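Local coordinates for protein alcohol dehydrogenase IV (Corynebacterium glutamicum, PDB 3IV7) that probably reduces maleylacetate with a nicotinamide cofactor, as a member of the iron-containing alcohol dehydrogenase family, at residues A[286-290]-A[291-295]; A[265-268]-A[269-273]. All blocks are in the same frame, centred on the assembly; numbering follows the deposited sequence.

Interaction 1: residues A[286-290]-A[291-295]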
ATOM      1  N   PHE A 286      13.146  10.620  -9.894  1.00 30.38           N
ATOM      2  CA  PHE A 286      13.611  10.841 -11.264  1.00 29.23           C
ATOM      3  C   PHE A 286      15.102  10.538 -11.402  1.00 29.25           C
ATOM      4  O   PHE A 286      15.577  10.272 -12.491  1.00 27.10           O
ATOM      5  CB  PHE A 286      13.342  12.276 -11.733  1.00 29.64           C
ATOM      6  CG  PHE A 286      11.928  12.516 -12.242  1.00 24.60           C
ATOM      7  CD1 PHE A 286      11.473  11.883 -13.364  1.00 30.05           C
ATOM      8  CD2 PHE A 286      11.110  13.437 -11.627  1.00 26.05           C
ATOM      9  CE1 PHE A 286      10.195  12.111 -13.836  1.00 28.00           C
ATOM     10  CE2 PHE A 286       9.821  13.663 -12.081  1.00 30.33           C
ATOM     11  CZ  PHE A 286       9.370  13.033 -13.177  1.00 25.57           C
ATOM     12  N   GLY A 287      15.842  10.621 -10.300  1.00 31.92           N
ATOM     13  CA  GLY A 287      17.297  10.397 -10.336  1.00 31.21           C
ATOM     14  C   GLY A 287      18.025  11.643 -10.826  1.00 32.59           C
ATOM     15  O   GLY A 287      19.082  11.550 -11.423  1.00 32.80           O
ATOM     16  N   THR A 288      17.459  12.811 -10.526  1.00 32.50           N
ATOM     17  CA  THR A 288      17.962  14.076 -11.006  1.00 31.22           C
ATOM     18  C   THR A 288      18.010  15.061  -9.839  1.00 31.73           C
ATOM     19  O   THR A 288      17.445  14.802  -8.790  1.00 31.27           O
ATOM     20  CB  THR A 288      17.050  14.637 -12.129  1.00 34.67           C
ATOM     21  OG1 THR A 288      15.695  14.699 -11.666  1.00 32.91           O
ATOM     22  CG2 THR A 288      17.104  13.740 -13.384  1.00 29.94           C
ATOM     23  N   ASP A 289      18.678  16.191 -10.037  1.00 31.01           N
ATOM     24  CA  ASP A 289      18.887  17.176  -8.955  1.00 32.97           C
ATOM     25  C   ASP A 289      17.619  17.887  -8.546  1.00 33.07           C
ATOM     26  O   ASP A 289      17.436  18.208  -7.369  1.00 33.77           O
ATOM     27  CB  ASP A 289      19.956  18.195  -9.357  1.00 34.88           C
ATOM     28  CG  ASP A 289      21.324  17.563  -9.526  1.00 38.66           C
ATOM     29  OD1 ASP A 289      21.660  16.662  -8.740  1.00 50.08           O
ATOM     30  OD2 ASP A 289      22.058  17.961 -10.458  1.00 53.02           O
ATOM     31  N   THR A 290      16.747  18.143  -9.520  1.00 31.53           N
ATOM     32  CA  THR A 290      15.458  18.740  -9.255  1.00 31.20           C
ATOM     33  C   THR A 290      14.361  17.911  -9.912  1.00 28.25           C
ATOM     34  O   THR A 290      14.600  17.201 -10.887  1.00 30.04           O
ATOM     35  CB  THR A 290      15.365  20.185  -9.801  1.00 31.25           C
ATOM     36  OG1 THR A 290      15.236  20.158 -11.220  1.00 30.99           O
ATOM     37  CG2 THR A 290      16.575  20.980  -9.422  1.00 24.49           C
ATOM     38  N   ALA A 291      13.148  18.055  -9.405  1.00 28.42           N
ATOM     39  CA  ALA A 291      12.006  17.326  -9.934  1.00 28.91           C
ATOM     40  C   ALA A 291      11.690  17.772 -11.353  1.00 28.49           C
ATOM     41  O   ALA A 291      11.350  16.946 -12.224  1.00 27.32           O
ATOM     42  CB  ALA A 291      10.806  17.529  -9.032  1.00 27.20           C
ATOM     43  N   LEU A 292      11.814  19.068 -11.598  1.00 30.41           N
ATOM     44  CA  LEU A 292      11.468  19.639 -12.916  1.00 28.89           C
ATOM     45  C   LEU A 292      12.450  19.211 -14.001  1.00 29.09           C
ATOM     46  O   LEU A 292      12.044  18.911 -15.097  1.00 31.03           O
ATOM     47  CB  LEU A 292      11.379  21.159 -12.852  1.00 27.76           C
ATOM     48  CG  LEU A 292      10.793  21.844 -14.108  1.00 28.30           C
ATOM     49  CD1 LEU A 292       9.374  21.413 -14.362  1.00 27.38           C
ATOM     50  CD2 LEU A 292      10.870  23.350 -13.977  1.00 29.46           C
ATOM     51  N   GLU A 293      13.740  19.169 -13.710  1.00 28.14           N
ATOM     52  CA  GLU A 293      14.665  18.733 -14.750  1.00 31.44           C
ATOM     53  C   GLU A 293      14.417  17.247 -15.051  1.00 29.51           C
ATOM     54  O   GLU A 293      14.515  16.824 -16.175  1.00 30.57           O
ATOM     55  CB  GLU A 293      16.141  19.019 -14.399  1.00 31.46           C
ATOM     56  CG  GLU A 293      16.774  18.106 -13.396  1.00 45.09           C
ATOM     57  CD  GLU A 293      18.211  18.564 -12.994  1.00 46.78           C
ATOM     58  OE1 GLU A 293      18.406  19.781 -12.765  1.00 55.54           O
ATOM     59  OE2 GLU A 293      19.124  17.701 -12.903  1.00 51.69           O
ATOM     60  N   GLY A 294      14.054  16.480 -14.039  1.00 29.09           N
ATOM     61  CA  GLY A 294      13.698  15.097 -14.254  1.00 28.36           C
ATOM     62  C   GLY A 294      12.486  15.000 -15.169  1.00 26.71           C
ATOM     63  O   GLY A 294      12.498  14.248 -16.136  1.00 28.62           O
ATOM     64  N   LEU A 295      11.430  15.749 -14.854  1.00 26.36           N
ATOM     65  CA  LEU A 295      10.240  15.734 -15.681  1.00 26.68           C
ATOM     66  C   LEU A 295      10.559  16.219 -17.107  1.00 26.79           C
ATOM     67  O   LEU A 295      10.105  15.625 -18.068  1.00 27.37           O
ATOM     68  CB  LEU A 295       9.111  16.574 -15.072  1.00 28.00           C
ATOM     69  CG  LEU A 295       7.799  16.617 -15.898  1.00 24.60           C
ATOM     70  CD1 LEU A 295       7.273  15.171 -16.155  1.00 21.17           C
ATOM     71  CD2 LEU A 295       6.762  17.441 -15.166  1.00 20.87           C
TER
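The Phe-286 ring lies flat against the backbone of Gly-294 and Leu-295, with Gly-294 C and Leu-295 N over the centre of one face. Gly-294 CA sits 4.1 Å from the ring centroid and 27° off the ring normal, the geometry of a CH-pi contact. At the far end of the ring, Phe-286 CZ reaches Leu-295 CB at 4.0 Å. Thr-288 OG1 stands 3.3 Å from Gly-294 CA, so the backbone of Gly-294 is approached by both Phe-286 and Thr-288.

Two donors grip Thr-290 O from opposite faces of its carbonyl plane: Thr-288 OG1 at 2.8 Å, and Gly-294 N at 3.3 Å in the first helical turn. The Thr-290 side chain caps the helix: chi1 of 74° holds OG1 between the backbone N and the carbonyl carbon, where it accepts a nearly straight bond from Glu-293 N (3.1 Å, 164°). Glu-293 crosses Thr-290 at about a right angle and carries OE2 back to Asp-289 N, 3.3 Å away; the N-H meets the carboxylate from well above its plane. Asp-289 OD2 lies 3.8 Å from Glu-293 OE2, a proximity of like charges that a weak, long ion pair of Glu-293 OE2 with Arg-297 may partly offset.

Beyond the loop, Phe-286 packs on Leu-175 and Ile-179 of helix 164-181. Gly-287, with positive phi, is the C-prime residue of a Schellman motif closing helix 276-286, and Thr-290 is the N-cap of helix 291-301: a tight helix-loop-helix connection in the all-helical C-terminal part of the iron-containing dehydrogenase fold.

Interaction 2: residues A[265-268]-A[269-273]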
ATOM      1  N   PRO A 265       3.731  19.687 -16.198  1.00 25.00           N
ATOM      2  CA  PRO A 265       4.971  20.426 -15.920  1.00 24.41           C
ATOM      3  C   PRO A 265       4.758  21.838 -15.403  1.00 25.19           C
ATOM      4  O   PRO A 265       5.600  22.361 -14.669  1.00 27.76           O
ATOM      5  CB  PRO A 265       5.654  20.467 -17.267  1.00 26.38           C
ATOM      6  CG  PRO A 265       4.487  20.258 -18.289  1.00 24.11           C
ATOM      7  CD  PRO A 265       3.612  19.312 -17.622  1.00 19.51           C
ATOM      8  N   TYR A 266       3.655  22.460 -15.799  1.00 28.61           N
ATOM      9  CA  TYR A 266       3.324  23.829 -15.356  1.00 27.48           C
ATOM     10  C   TYR A 266       2.888  23.843 -13.880  1.00 24.91           C
ATOM     11  O   TYR A 266       3.293  24.724 -13.114  1.00 25.67           O
ATOM     12  CB  TYR A 266       2.259  24.474 -16.309  1.00 25.09           C
ATOM     13  CG  TYR A 266       2.819  24.579 -17.693  1.00 24.36           C
ATOM     14  CD1 TYR A 266       3.752  25.568 -18.004  1.00 26.72           C
ATOM     15  CD2 TYR A 266       2.579  23.597 -18.626  1.00 22.76           C
ATOM     16  CE1 TYR A 266       4.381  25.590 -19.199  1.00 28.15           C
ATOM     17  CE2 TYR A 266       3.174  23.625 -19.842  1.00 25.38           C
ATOM     18  CZ  TYR A 266       4.093  24.624 -20.130  1.00 26.44           C
ATOM     19  OH  TYR A 266       4.712  24.661 -21.361  1.00 24.02           O
ATOM     20  N   VAL A 267       2.145  22.825 -13.462  1.00 25.59           N
ATOM     21  CA  VAL A 267       1.757  22.723 -12.038  1.00 23.83           C
ATOM     22  C   VAL A 267       2.976  22.364 -11.211  1.00 24.53           C
ATOM     23  O   VAL A 267       3.169  22.899 -10.125  1.00 25.34           O
ATOM     24  CB  VAL A 267       0.665  21.744 -11.808  1.00 23.87           C
ATOM     25  CG1 VAL A 267       0.353  21.661 -10.311  1.00 23.19           C
ATOM     26  CG2 VAL A 267      -0.600  22.142 -12.629  1.00 20.30           C
ATOM     27  N   LEU A 268       3.842  21.515 -11.748  1.00 26.25           N
ATOM     28  CA  LEU A 268       5.079  21.193 -11.042  1.00 25.79           C
ATOM     29  C   LEU A 268       5.930  22.445 -10.870  1.00 28.32           C
ATOM     30  O   LEU A 268       6.363  22.764  -9.743  1.00 28.96           O
ATOM     31  CB  LEU A 268       5.870  20.137 -11.761  1.00 25.28           C
ATOM     32  CG  LEU A 268       7.171  19.728 -11.080  1.00 27.04           C
ATOM     33  CD1 LEU A 268       6.905  19.270  -9.616  1.00 21.31           C
ATOM     34  CD2 LEU A 268       7.820  18.641 -11.892  1.00 29.07           C
ATOM     35  N   ALA A 269       6.181  23.149 -11.973  1.00 27.60           N
ATOM     36  CA  ALA A 269       6.979  24.384 -11.943  1.00 26.85           C
ATOM     37  C   ALA A 269       6.415  25.375 -10.958  1.00 28.51           C
ATOM     38  O   ALA A 269       7.154  26.011 -10.218  1.00 32.03           O
ATOM     39  CB  ALA A 269       7.038  25.011 -13.331  1.00 24.54           C
ATOM     40  N   PHE A 270       5.091  25.490 -10.953  1.00 29.98           N
ATOM     41  CA  PHE A 270       4.360  26.450 -10.115  1.00 29.11           C
ATOM     42  C   PHE A 270       4.485  26.145  -8.612  1.00 30.24           C
ATOM     43  O   PHE A 270       4.770  27.038  -7.823  1.00 28.26           O
ATOM     44  CB  PHE A 270       2.871  26.426 -10.518  1.00 31.42           C
ATOM     45  CG  PHE A 270       1.988  27.360  -9.719  1.00 30.25           C
ATOM     46  CD1 PHE A 270       1.853  28.689 -10.085  1.00 32.86           C
ATOM     47  CD2 PHE A 270       1.216  26.880  -8.674  1.00 30.37           C
ATOM     48  CE1 PHE A 270       1.020  29.547  -9.361  1.00 33.06           C
ATOM     49  CE2 PHE A 270       0.361  27.734  -7.953  1.00 27.11           C
ATOM     50  CZ  PHE A 270       0.274  29.057  -8.292  1.00 35.05           C
ATOM     51  N   ASN A 271       4.252  24.882  -8.234  1.00 28.22           N
ATOM     52  CA  ASN A 271       4.241  24.467  -6.798  1.00 30.51           C
ATOM     53  C   ASN A 271       5.577  24.052  -6.174  1.00 30.99           C
ATOM     54  O   ASN A 271       5.704  24.038  -4.941  1.00 30.23           O
ATOM     55  CB  ASN A 271       3.284  23.299  -6.606  1.00 28.35           C
ATOM     56  CG  ASN A 271       1.890  23.737  -6.359  1.00 30.94           C
ATOM     57  OD1 ASN A 271       1.629  24.913  -6.070  1.00 36.14           O
ATOM     58  ND2 ASN A 271       0.965  22.787  -6.406  1.00 29.10           N
ATOM     59  N   ALA A 272       6.544  23.671  -7.010  1.00 32.23           N
ATOM     60  CA  ALA A 272       7.778  23.031  -6.533  1.00 32.45           C
ATOM     61  C   ALA A 272       8.469  23.804  -5.439  1.00 33.81           C
ATOM     62  O   ALA A 272       8.751  23.259  -4.389  1.00 35.92           O
ATOM     63  CB  ALA A 272       8.737  22.789  -7.679  1.00 32.39           C
ATOM     64  N   GLY A 273       8.745  25.078  -5.694  1.00 35.66           N
ATOM     65  CA  GLY A 273       9.470  25.935  -4.732  1.00 33.37           C
ATOM     66  C   GLY A 273       8.821  26.021  -3.357  1.00 33.73           C
ATOM     67  O   GLY A 273       9.508  26.229  -2.348  1.00 34.14           O
TER
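Ala-269 N bonds to Pro-265 O at 2.9 Å, the first of four consecutive i to i+4 backbone hydrogen bonds. Phe-270 N to Tyr-266 O, Asn-271 N to Val-267 O and Ala-272 N to Leu-268 O follow. Their lengths are alike, but their straightness is not: the bonds from Ala-269 and Asn-271 are the straighter ones, those from Phe-270 and Ala-272 the more bent, with an N-H...O angle of 139° at Ala-272. Beta carbons crowd the same carbonyls, Phe-270 CB lying 3.1 Å from Tyr-266 O and Ala-272 CB 3.1 Å from Leu-268 O.

Apolar contact between the segments is slight, because side chains leave the helix radially: Ala-272 CB comes no nearer than 4.4 Å to Leu-268 CD1. This is the C-terminal part of helix 256-271, kinked around Pro-265, in the helical bundle of the iron-containing alcohol dehydrogenase family. Neighbouring helices take up its outward-pointing side chains: Phe-270, its CG anti to the backbone N (chi1 179°), reaches helices 339-351 and 240-250, Val-267 also meets helix 240-250, and Pro-265 and Leu-268 face helix 291-301.

Val-267 and Asn-271 lie side by side and point the same way, a methyl alongside an amide, with Val-267 CG1 4.1 Å from Asn-271 ND2. That nitrogen bonds to Asn-333 OD1, while Tyr-266 OH bonds to Glu-353 O, near the C-terminus.

Interactions 1 and 2 belong to helices that pack on each other, with centres about 12 Å apart. Leu-295 of interaction 1 joins them: its CD2 lies 3.6 Å from both Pro-265 CA and Leu-268 CD2, and Leu-292 adds a second contact with Leu-268. Interaction 2 is the more buried, with seven of its eight touching residues enclosed, and it relies on regular main-chain bonds within one helix. Interaction 1 is only partly buried. Its apolar side, Phe-286 and Leu-295, faces the interior, whereas Asp-289 is exposed and side-chain oxygens of Thr-288, Thr-290 and Glu-293 supply several of the bonds that brace its turn.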